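Local coordinates for protein ATP-dependent RNA helicase HrpB (Escherichia coli, PDB 6EUD) that hydrolyses ATP to ADP and phosphate as a DExH-box NTPase of the DEAH/RHA helicase group and binds single-stranded RNA, at residues 352-355 with 356-360. Numbering follows the deposited sequence.
Sequences EPEI and LQSDL
Gln357 folds back over the turn made by Pro353 and Glu354. From CB the chain turns so that CG sits between backbone N and carbonyl carbon (chi1 52°), 3.5 Å from Glu354 O; it then runs extended, taking CD to 3.9 Å from Pro353 O. At the end NE2 rests 3.7 Å from Glu354 CA, while OE1 comes 3.5 Å from Glu352 OE1. Both are acceptors and do not bond; the amide and carboxylate planes stand 66° apart, and Glu352 OE1 has a long, weak ion pair with Arg300. With an alanine here, the amide beside Pro353 O would be missing, and Glu352 CB and CG would probably lose their contact with it. Two overlapping i to i+3 backbone bonds close the turn: Leu356 N to Pro353 O, and Gln357 N to Glu354 O at 3.0 Å. Ser358 OG grips Glu354 O from the opposite face of the carbonyl plane, at 3.2 Å. A water donates to both Ile355 O and Ser358 O. The turn lies in the loop between helix 341-346 and helix 361-370, with Leu360 at the latter's N-cap position; Ile355 packs on helix 133-145, where Glu354 OE1 accepts from Leu133 N, and Leu360 on helix 386-398.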
loop_
_atom_site.group_PDB
_atom_site.type_symbol
_atom_site.label_atom_id
_atom_site.label_comp_id
_atom_site.label_asym_id
_atom_site.label_seq_id
_atom_site.Cartn_x
_atom_site.Cartn_y
_atom_site.Cartn_z
ATOM N N GLU A 352 -10.500 3.962 -6.321
ATOM C CA GLU A 352 -9.634 3.104 -5.543
ATOM C C GLU A 352 -10.098 3.082 -4.081
ATOM O O GLU A 352 -10.171 4.127 -3.445
ATOM C CB GLU A 352 -8.199 3.605 -5.646
ATOM C CG GLU A 352 -7.119 2.558 -5.430
ATOM C CD GLU A 352 -5.743 3.138 -5.696
ATOM O OE1 GLU A 352 -5.659 4.380 -5.854
ATOM O OE2 GLU A 352 -4.759 2.369 -5.751
ATOM N N PRO A 353 -10.420 1.890 -3.554
ATOM C CA PRO A 353 -10.821 1.704 -2.153
ATOM C C PRO A 353 -9.685 2.109 -1.207
ATOM O O PRO A 353 -8.521 1.936 -1.579
ATOM C CB PRO A 353 -11.089 0.191 -2.050
ATOM C CG PRO A 353 -11.245 -0.292 -3.448
ATOM C CD PRO A 353 -10.389 0.617 -4.296
ATOM N N GLU A 354 -10.007 2.615 -0.021
ATOM C CA GLU A 354 -8.991 3.060 0.962
ATOM C C GLU A 354 -8.017 1.938 1.378
ATOM O O GLU A 354 -6.841 2.189 1.628
ATOM C CB GLU A 354 -9.691 3.644 2.208
ATOM C CG GLU A 354 -8.766 4.112 3.320
ATOM C CD GLU A 354 -9.513 4.623 4.562
ATOM O OE1 GLU A 354 -10.737 4.422 4.670
ATOM O OE2 GLU A 354 -8.871 5.230 5.444
ATOM N N ILE A 355 -8.491 0.697 1.408
ATOM C CA ILE A 355 -7.633 -0.416 1.788
ATOM C C ILE A 355 -6.441 -0.602 0.835
ATOM O O ILE A 355 -5.419 -1.193 1.221
ATOM C CB ILE A 355 -8.439 -1.752 1.884
ATOM C CG1 ILE A 355 -7.599 -2.841 2.575
ATOM C CG2 ILE A 355 -8.964 -2.191 0.501
ATOM C CD1 ILE A 355 -8.375 -4.100 2.956
ATOM N N LEU A 356 -6.544 -0.084 -0.388
ATOM C CA LEU A 356 -5.450 -0.239 -1.339
ATOM C C LEU A 356 -4.415 0.879 -1.244
ATOM O O LEU A 356 -3.316 0.743 -1.753
ATOM C CB LEU A 356 -5.995 -0.329 -2.763
ATOM C CG LEU A 356 -6.904 -1.551 -2.961
ATOM C CD1 LEU A 356 -7.294 -1.707 -4.391
ATOM C CD2 LEU A 356 -6.254 -2.818 -2.466
ATOM N N GLN A 357 -4.746 1.971 -0.574
ATOM C CA GLN A 357 -3.861 3.124 -0.591
ATOM C C GLN A 357 -3.347 3.499 0.813
ATOM O O GLN A 357 -2.652 4.497 0.974
ATOM C CB GLN A 357 -4.589 4.312 -1.265
ATOM C CG GLN A 357 -5.986 4.641 -0.677
ATOM C CD GLN A 357 -6.899 5.507 -1.585
ATOM O OE1 GLN A 357 -6.642 5.695 -2.782
ATOM N NE2 GLN A 357 -7.979 6.022 -1.002
ATOM N N SER A 358 -3.660 2.694 1.825
ATOM C CA SER A 358 -3.338 3.091 3.199
ATOM C C SER A 358 -2.394 2.165 3.985
ATOM O O SER A 358 -2.211 0.985 3.668
ATOM C CB SER A 358 -4.628 3.269 4.012
ATOM O OG SER A 358 -5.208 2.026 4.342
ATOM N N ASP A 359 -1.780 2.767 5.001
ATOM C CA ASP A 359 -1.043 2.087 6.065
ATOM C C ASP A 359 -1.865 0.925 6.620
ATOM O O ASP A 359 -3.013 1.097 7.009
ATOM C CB ASP A 359 -0.724 3.103 7.169
ATOM C CG ASP A 359 0.400 2.659 8.107
ATOM O OD1 ASP A 359 0.542 1.455 8.436
ATOM O OD2 ASP A 359 1.148 3.560 8.522
ATOM N N LEU A 360 -1.296 -0.267 6.656
ATOM C CA LEU A 360 -2.069 -1.416 7.094
ATOM C C LEU A 360 -1.580 -1.977 8.423
ATOM O O LEU A 360 -1.993 -3.073 8.822
ATOM C CB LEU A 360 -2.030 -2.518 6.027
ATOM C CG LEU A 360 -2.546 -2.176 4.631
ATOM C CD1 LEU A 360 -2.472 -3.402 3.741
ATOM C CD2 LEU A 360 -3.978 -1.634 4.678
HETATM O O HOH W 1 -2.471 3.523 -3.572
HETATM O O HOH W 2 -2.902 -0.541 1.536
#